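Local coordinates for protein dual function macrocyclase-peptidase POPB (Galerina marginata, PDB 5N4B) that cleaves peptides after proline and joins the ends of a trimmed 25-residue intermediate into a macrocycle during biosynthesis of the amanitin toxins, at residues 163-168 with 699-704; 170-175 with 199-204. The protein carries 1 engineered substitution. All coordinates share one frame; numbering follows the deposited sequence.

Contact 1: residues 163-168 with 699-704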
ATOM      1  N   SER A 163     -16.661   1.822   5.161  1.00 13.99           N
ATOM      2  CA  SER A 163     -16.392   3.254   5.085  1.00 13.41           C
ATOM      3  C   SER A 163     -17.406   3.886   4.143  1.00 15.73           C
ATOM      4  O   SER A 163     -17.930   3.226   3.238  1.00 16.26           O
ATOM      5  CB  SER A 163     -14.989   3.567   4.581  1.00 14.78           C
ATOM      6  OG  SER A 163     -14.040   3.238   5.577  1.00 20.48           O
ATOM      7  N   HIS A 164     -17.707   5.159   4.367  1.00 16.87           N
ATOM      8  CA  HIS A 164     -18.589   5.940   3.522  1.00 16.76           C
ATOM      9  C   HIS A 164     -17.889   7.198   3.058  1.00 18.43           C
ATOM     10  O   HIS A 164     -16.998   7.700   3.726  1.00 16.36           O
ATOM     11  CB  HIS A 164     -19.816   6.375   4.327  1.00 20.24           C
ATOM     12  CG  HIS A 164     -20.640   5.221   4.783  1.00 27.07           C
ATOM     13  ND1 HIS A 164     -21.681   4.725   4.036  1.00 34.14           N
ATOM     14  CD2 HIS A 164     -20.543   4.432   5.875  1.00 29.48           C
ATOM     15  CE1 HIS A 164     -22.219   3.698   4.667  1.00 31.55           C
ATOM     16  NE2 HIS A 164     -21.534   3.490   5.779  1.00 29.14           N
ATOM     17  N   LEU A 165     -18.303   7.705   1.893  1.00 18.86           N
ATOM     18  CA  LEU A 165     -17.788   8.962   1.412  1.00 19.12           C
ATOM     19  C   LEU A 165     -17.949   9.999   2.500  1.00 19.30           C
ATOM     20  O   LEU A 165     -18.989  10.089   3.152  1.00 20.87           O
ATOM     21  CB  LEU A 165     -18.576   9.370   0.148  1.00 20.89           C
ATOM     22  CG  LEU A 165     -18.350   8.453  -1.070  1.00 21.54           C
ATOM     23  CD1 LEU A 165     -19.245   8.922  -2.241  1.00 25.85           C
ATOM     24  CD2 LEU A 165     -16.882   8.396  -1.489  1.00 23.56           C
ATOM     25  N   GLY A 166     -16.907  10.794   2.710  1.00 18.63           N
ATOM     26  CA  GLY A 166     -16.904  11.816   3.719  1.00 17.82           C
ATOM     27  C   GLY A 166     -16.473  11.391   5.108  1.00 18.15           C
ATOM     28  O   GLY A 166     -16.444  12.243   6.007  1.00 20.71           O
ATOM     29  N   GLY A 167     -16.207  10.128   5.336  1.00 18.13           N
ATOM     30  CA  GLY A 167     -15.873   9.646   6.673  1.00 17.91           C
ATOM     31  C   GLY A 167     -14.391   9.417   6.908  1.00 18.63           C
ATOM     32  O   GLY A 167     -13.647   9.099   5.981  1.00 19.16           O
ATOM     33  N   ASP A 168     -13.962   9.578   8.161  1.00 17.20           N
ATOM     34  CA  ASP A 168     -12.559   9.406   8.536  1.00 17.62           C
ATOM     35  C   ASP A 168     -12.272   8.110   9.306  1.00 16.33           C
ATOM     36  O   ASP A 168     -11.105   7.839   9.609  1.00 17.23           O
ATOM     37  CB  ASP A 168     -12.108  10.589   9.395  1.00 18.96           C
ATOM     38  CG  ASP A 168     -11.697  11.789   8.586  1.00 21.21           C
ATOM     39  OD1 ASP A 168     -11.308  11.652   7.411  1.00 27.10           O
ATOM     40  OD2 ASP A 168     -11.892  12.891   9.147  1.00 25.47           O
ATOM     41  N   HIS A 699     -12.191   7.024   4.403  1.00 17.16           N
ATOM     42  CA  HIS A 699     -10.975   6.289   4.711  1.00 16.75           C
ATOM     43  C   HIS A 699     -10.984   4.881   4.129  1.00 15.57           C
ATOM     44  O   HIS A 699     -11.902   4.082   4.385  1.00 17.76           O
ATOM     45  CB  HIS A 699     -10.785   6.222   6.228  1.00 19.83           C
ATOM     46  CG  HIS A 699      -9.495   5.588   6.600  1.00 15.62           C
ATOM     47  ND1 HIS A 699      -9.405   4.419   7.312  1.00 21.34           N
ATOM     48  CD2 HIS A 699      -8.228   5.971   6.326  1.00 17.09           C
ATOM     49  CE1 HIS A 699      -8.134   4.095   7.450  1.00 18.53           C
ATOM     50  NE2 HIS A 699      -7.398   5.001   6.836  1.00 23.31           N
ATOM     51  N   GLY A 700      -9.935   4.580   3.393  1.00 15.09           N
ATOM     52  CA  GLY A 700      -9.772   3.253   2.826  1.00 16.36           C
ATOM     53  C   GLY A 700     -10.484   3.014   1.525  1.00 18.43           C
ATOM     54  O   GLY A 700     -10.269   1.957   0.908  1.00 19.25           O
ATOM     55  N   MET A 701     -11.266   3.971   1.056  1.00 16.55           N
ATOM     56  CA  MET A 701     -12.100   3.755  -0.108  1.00 15.58           C
ATOM     57  C   MET A 701     -11.322   4.059  -1.368  1.00 13.63           C
ATOM     58  O   MET A 701     -10.475   4.964  -1.409  1.00 18.88           O
ATOM     59  CB  MET A 701     -13.326   4.672  -0.054  1.00 14.02           C
ATOM     60  CG  MET A 701     -14.275   4.301   1.049  1.00 16.46           C
ATOM     61  SD  MET A 701     -15.748   5.330   1.115  1.00 18.03           S
ATOM     62  CE  MET A 701     -16.630   4.842  -0.372  1.00 18.39           C
ATOM     63  N   GLY A 702     -11.681   3.345  -2.408  1.00 15.91           N
ATOM     64  CA  GLY A 702     -11.201   3.612  -3.741  1.00 14.53           C
ATOM     65  C   GLY A 702     -12.247   4.301  -4.611  1.00 15.66           C
ATOM     66  O   GLY A 702     -13.405   4.448  -4.261  1.00 18.37           O
ATOM     67  N   LYS A 703     -11.790   4.709  -5.773  1.00 17.00           N
ATOM     68  CA  LYS A 703     -12.669   5.310  -6.764  1.00 17.33           C
ATOM     69  C   LYS A 703     -13.395   4.242  -7.561  1.00 14.94           C
ATOM     70  O   LYS A 703     -12.914   3.106  -7.661  1.00 16.76           O
ATOM     71  CB  LYS A 703     -11.828   6.117  -7.745  1.00 20.72           C
ATOM     72  CG  LYS A 703     -11.062   7.270  -7.139  1.00 23.22           C
ATOM     73  CD  LYS A 703     -10.426   8.091  -8.184  1.00 23.30           C
ATOM     74  CE  LYS A 703      -9.602   9.174  -7.517  1.00 28.42           C
ATOM     75  NZ  LYS A 703      -9.417  10.355  -8.394  1.00 31.13           N
ATOM     76  N   PRO A 704     -14.492   4.598  -8.225  1.00 14.21           N
ATOM     77  CA  PRO A 704     -15.115   3.644  -9.152  1.00 13.77           C
ATOM     78  C   PRO A 704     -14.169   3.318 -10.303  1.00 12.10           C
ATOM     79  O   PRO A 704     -13.350   4.138 -10.712  1.00 12.35           O
ATOM     80  CB  PRO A 704     -16.368   4.365  -9.643  1.00 18.06           C
ATOM     81  CG  PRO A 704     -16.585   5.537  -8.655  1.00 25.21           C
ATOM     82  CD  PRO A 704     -15.224   5.873  -8.131  1.00 15.56           C
TER
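The catalytic His699 is held through its backbone, by one hydrogen bond on each side of its CA. Its carbonyl oxygen takes the hydroxyl of Ser163, OG to O 2.6 Å, a short bond lying in the carbonyl plane with a C=O...OG angle of 156°. Its N-H reaches Gly167 O at 3.0 Å, from a direction tilted out of that carbonyl's plane. Ser163 is buried, and this end of the contact is the tight one: CB of Ser163 also rests 3.7 Å from Met701 CG, and Met701 SD comes within 3.4 Å of the carbonyl carbon of His164. The residues 163-168 leave a propeller strand and reverse in a type II beta turn from His164 to Gly167, with Gly166 taking the positive phi of the third position; the loop 699-704 belongs to the alpha/beta-hydrolase domain, so the contact spans the domain interface of a prolyl oligopeptidase. Away from Ser163 the packing thins. Met701 bends at its thioether (chi3 69°), which carries CE to Leu165 CD2 at 3.7 Å, the two side chains crossing at about a right angle on the exposed flank of the turn. The His699 imidazole, with CG anti to the backbone N (chi1 -175°), leads away from the turn towards Phe203, whose ring it meets nearly at right angles, while Asp168 turns outward to a salt bridge with Arg230.

Contact 2: residues 170-175 with 199-204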
ATOM      1  N   SER A 170     -13.901   3.790   9.986  1.00 14.68           N
ATOM      2  CA  SER A 170     -14.759   2.717   9.514  1.00 13.83           C
ATOM      3  C   SER A 170     -15.616   2.174  10.643  1.00 15.06           C
ATOM      4  O   SER A 170     -15.359   2.405  11.828  1.00 15.73           O
ATOM      5  CB  SER A 170     -13.945   1.559   8.932  1.00 15.71           C
ATOM      6  OG  SER A 170     -13.123   2.020   7.866  1.00 17.78           O
ATOM      7  N   THR A 171     -16.662   1.449  10.276  1.00 14.29           N
ATOM      8  CA  THR A 171     -17.589   0.807  11.201  1.00 12.94           C
ATOM      9  C   THR A 171     -17.609  -0.675  10.890  1.00 14.22           C
ATOM     10  O   THR A 171     -17.724  -1.080   9.722  1.00 13.92           O
ATOM     11  CB  THR A 171     -19.004   1.401  11.079  1.00 15.11           C
ATOM     12  OG1 THR A 171     -18.900   2.820  11.297  1.00 19.62           O
ATOM     13  CG2 THR A 171     -19.937   0.764  12.035  1.00 16.81           C
ATOM     14  N   ILE A 172     -17.459  -1.493  11.922  1.00 12.85           N
ATOM     15  CA  ILE A 172     -17.447  -2.945  11.760  1.00 12.46           C
ATOM     16  C   ILE A 172     -18.834  -3.457  12.074  1.00 14.79           C
ATOM     17  O   ILE A 172     -19.423  -3.140  13.125  1.00 15.39           O
ATOM     18  CB  ILE A 172     -16.408  -3.630  12.652  1.00 12.85           C
ATOM     19  CG1 ILE A 172     -15.006  -3.073  12.386  1.00 12.09           C
ATOM     20  CG2 ILE A 172     -16.456  -5.125  12.379  1.00 13.70           C
ATOM     21  CD1 ILE A 172     -13.988  -3.563  13.443  1.00 12.61           C
ATOM     22  N   TYR A 173     -19.352  -4.265  11.155  1.00 12.84           N
ATOM     23  CA  TYR A 173     -20.605  -4.987  11.264  1.00 13.65           C
ATOM     24  C   TYR A 173     -20.312  -6.481  11.279  1.00 12.16           C
ATOM     25  O   TYR A 173     -19.206  -6.921  10.932  1.00 12.80           O
ATOM     26  CB  TYR A 173     -21.570  -4.642  10.091  1.00 14.79           C
ATOM     27  CG  TYR A 173     -21.924  -3.187  10.069  1.00 15.26           C
ATOM     28  CD1 TYR A 173     -22.927  -2.699  10.882  1.00 16.92           C
ATOM     29  CD2 TYR A 173     -21.224  -2.298   9.285  1.00 15.76           C
ATOM     30  CE1 TYR A 173     -23.233  -1.374  10.866  1.00 17.07           C
ATOM     31  CE2 TYR A 173     -21.526  -0.951   9.277  1.00 18.84           C
ATOM     32  CZ  TYR A 173     -22.548  -0.503  10.077  1.00 18.99           C
ATOM     33  OH  TYR A 173     -22.833   0.861  10.100  1.00 23.90           O
ATOM     34  N   VAL A 174     -21.296  -7.264  11.740  1.00 14.17           N
ATOM     35  CA  VAL A 174     -21.162  -8.699  11.845  1.00 13.49           C
ATOM     36  C   VAL A 174     -22.426  -9.345  11.307  1.00 16.59           C
ATOM     37  O   VAL A 174     -23.552  -8.939  11.651  1.00 16.78           O
ATOM     38  CB  VAL A 174     -20.925  -9.167  13.290  1.00 17.65           C
ATOM     39  CG1 VAL A 174     -20.692 -10.708  13.361  1.00 21.33           C
ATOM     40  CG2 VAL A 174     -19.788  -8.385  13.937  1.00 17.10           C
ATOM     41  N   ARG A 175     -22.233 -10.378  10.515  1.00 14.53           N
ATOM     42  CA  ARG A 175     -23.357 -11.162  10.017  1.00 14.60           C
ATOM     43  C   ARG A 175     -23.037 -12.646  10.026  1.00 15.30           C
ATOM     44  O   ARG A 175     -21.890 -13.069   9.943  1.00 15.85           O
ATOM     45  CB  ARG A 175     -23.822 -10.751   8.597  1.00 15.03           C
ATOM     46  CG  ARG A 175     -22.795 -11.116   7.525  1.00 13.59           C
ATOM     47  CD  ARG A 175     -23.034 -10.414   6.202  1.00 13.96           C
ATOM     48  NE  ARG A 175     -24.375 -10.627   5.711  1.00 16.02           N
ATOM     49  CZ  ARG A 175     -25.344  -9.715   5.700  1.00 16.72           C
ATOM     50  NH1 ARG A 175     -25.176  -8.468   6.097  1.00 15.92           N
ATOM     51  NH2 ARG A 175     -26.537 -10.081   5.284  1.00 20.09           N
ATOM     52  N   LYS A 199     -18.096   1.229  15.911  1.00 17.36           N
ATOM     53  CA  LYS A 199     -17.673   2.470  15.282  1.00 16.64           C
ATOM     54  C   LYS A 199     -16.246   2.833  15.681  1.00 15.91           C
ATOM     55  O   LYS A 199     -15.651   2.299  16.637  1.00 17.01           O
ATOM     56  CB  LYS A 199     -18.619   3.600  15.693  1.00 17.97           C
ATOM     57  CG  LYS A 199     -20.024   3.401  15.082  1.00 21.04           C
ATOM     58  CD  LYS A 199     -20.991   4.512  15.488  1.00 28.34           C
ATOM     59  CE  LYS A 199     -20.557   5.883  14.952  1.00 40.53           C
ATOM     60  NZ  LYS A 199     -20.607   6.071  13.476  1.00 51.34           N
ATOM     61  N   TRP A 200     -15.686   3.768  14.912  1.00 15.62           N
ATOM     62  CA  TRP A 200     -14.435   4.454  15.228  1.00 16.49           C
ATOM     63  C   TRP A 200     -13.205   3.595  14.991  1.00 15.13           C
ATOM     64  O   TRP A 200     -12.142   3.839  15.531  1.00 15.60           O
ATOM     65  CB  TRP A 200     -14.448   5.051  16.660  1.00 16.67           C
ATOM     66  CG  TRP A 200     -15.682   5.880  16.881  1.00 17.51           C
ATOM     67  CD1 TRP A 200     -16.748   5.564  17.670  1.00 21.17           C
ATOM     68  CD2 TRP A 200     -15.986   7.119  16.275  1.00 18.81           C
ATOM     69  NE1 TRP A 200     -17.697   6.533  17.582  1.00 22.19           N
ATOM     70  CE2 TRP A 200     -17.266   7.499  16.722  1.00 20.52           C
ATOM     71  CE3 TRP A 200     -15.303   7.957  15.390  1.00 25.19           C
ATOM     72  CZ2 TRP A 200     -17.864   8.707  16.346  1.00 24.24           C
ATOM     73  CZ3 TRP A 200     -15.912   9.128  14.989  1.00 26.32           C
ATOM     74  CH2 TRP A 200     -17.185   9.494  15.481  1.00 27.79           C
ATOM     75  N   PHE A 201     -13.338   2.595  14.116  1.00 14.90           N
ATOM     76  CA  PHE A 201     -12.288   1.636  13.823  1.00 12.41           C
ATOM     77  C   PHE A 201     -11.318   2.213  12.802  1.00 14.04           C
ATOM     78  O   PHE A 201     -11.723   2.737  11.746  1.00 14.65           O
ATOM     79  CB  PHE A 201     -12.947   0.365  13.265  1.00 12.52           C
ATOM     80  CG  PHE A 201     -11.997  -0.642  12.630  1.00 12.40           C
ATOM     81  CD1 PHE A 201     -10.964  -1.169  13.337  1.00 13.03           C
ATOM     82  CD2 PHE A 201     -12.193  -1.086  11.338  1.00 13.74           C
ATOM     83  CE1 PHE A 201     -10.088  -2.095  12.745  1.00 15.12           C
ATOM     84  CE2 PHE A 201     -11.358  -2.025  10.760  1.00 12.92           C
ATOM     85  CZ  PHE A 201     -10.323  -2.538  11.466  1.00 13.78           C
ATOM     86  N   LYS A 202     -10.022   2.082  13.076  1.00 12.70           N
ATOM     87  CA  LYS A 202      -9.017   2.561  12.152  1.00 14.28           C
ATOM     88  C   LYS A 202      -7.648   2.012  12.530  1.00 13.52           C
ATOM     89  O   LYS A 202      -7.340   1.862  13.711  1.00 13.10           O
ATOM     90  CB  LYS A 202      -8.961   4.101  12.189  1.00 16.05           C
ATOM     91  CG  LYS A 202      -8.359   4.806  10.986  1.00 15.55           C
ATOM     92  CD  LYS A 202      -8.468   6.318  11.137  1.00 15.26           C
ATOM     93  CE  LYS A 202      -8.120   6.993   9.864  1.00 18.00           C
ATOM     94  NZ  LYS A 202      -8.411   8.477   9.935  1.00 20.65           N
ATOM     95  N   PHE A 203      -6.833   1.732  11.508  1.00 14.28           N
ATOM     96  CA  PHE A 203      -5.393   1.442  11.631  1.00 14.16           C
ATOM     97  C   PHE A 203      -5.067   0.147  12.367  1.00 14.86           C
ATOM     98  O   PHE A 203      -3.989   0.026  12.961  1.00 14.68           O
ATOM     99  CB  PHE A 203      -4.604   2.622  12.226  1.00 15.16           C
ATOM    100  CG  PHE A 203      -4.635   3.890  11.403  1.00 15.19           C
ATOM    101  CD1 PHE A 203      -4.488   3.852  10.040  1.00 15.54           C
ATOM    102  CD2 PHE A 203      -4.790   5.117  12.015  1.00 17.16           C
ATOM    103  CE1 PHE A 203      -4.493   5.043   9.312  1.00 17.29           C
ATOM    104  CE2 PHE A 203      -4.775   6.305  11.282  1.00 18.92           C
ATOM    105  CZ  PHE A 203      -4.646   6.232   9.919  1.00 19.66           C
ATOM    106  N   SER A 204      -5.933  -0.848  12.328  1.00 14.45           N
ATOM    107  CA  SER A 204      -5.544  -2.192  12.749  1.00 14.03           C
ATOM    108  C   SER A 204      -6.286  -3.218  11.907  1.00 14.09           C
ATOM    109  O   SER A 204      -7.140  -2.882  11.097  1.00 16.07           O
ATOM    110  CB  SER A 204      -5.786  -2.450  14.254  1.00 16.21           C
ATOM    111  OG  SER A 204      -7.145  -2.832  14.552  1.00 13.75           O
TER
HETATM  112  O   HOH W   1     -10.944   2.477   9.053  1.00 28.86           O
HETATM  113  O   HOH W   2     -17.275   4.962  12.705  1.00 16.97           O
HETATM  114  O   HOH W   3     -21.454   4.215  11.497  1.00 37.66           O
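Two backbone hydrogen bonds pair Ser170 with Phe201 in an antiparallel, hydrogen-bonded arrangement. Ser170 N gives to Phe201 O at 3.0 Å, nearly straight at 169°, and Phe201 N returns the bond to Ser170 O at 3.1 Å with more bend. Apolar contact takes over beside this pair. The CD1 methyl of Ile172 sits over one face of the Phe201 ring, 3.7 Å from its centroid and 16° off the normal, a CH-pi contact; Ile172 CG1 follows, 3.6 Å from Phe201 CD2. Phe201 sets CG anti to its N (chi1 168°), swinging the ring under Ile172 and bringing CD2 near Ser170 CB. Thr171 and Lys199 run side by side in the same direction, a looser pairing in which Lys199 CG stands about equally far from OG1 and CG2 of Thr171. Waters supply the third kind of link. One joins Ser170 OG, which is also hydrogen-bonded to Ser163 OG, to Phe201 O, giving that carbonyl a second donor besides Ser170 N. Thr171 OG1 meets two more: one accepts from Trp200 N, the other from Lys199 NZ at 2.8 Å, towards which bends at chi3 and chi4 turn the end of the lysine chain. With Trp200 in a left-handed backbone conformation and both Trp200 and Phe201 set opposite the single Ser170, the edge strand carries a G1 beta bulge, here on the outermost strand of a four-stranded beta-propeller blade.

The two contacts have centres 13 Å apart and meet on one propeller blade, where strands 157-164 and 170-176 are neighbours in a four-stranded antiparallel sheet. Along the chain, 163-168 comes first, contact 2 follows within some forty residues, and 699-704, more than 500 residues later in the hydrolase domain, completes contact 1. Contact 2 lies within the blade, whereas contact 1 joins that blade to the loop carrying the catalytic histidine. They touch directly: Ser163 OG and Ser170 OG lie 2.8 Å apart, and Asp168 O receives Lys202 NZ. Lys202 CG packs against His699 CE1, so the segment just past the blade's outermost strand probably borders the active site next to the histidine.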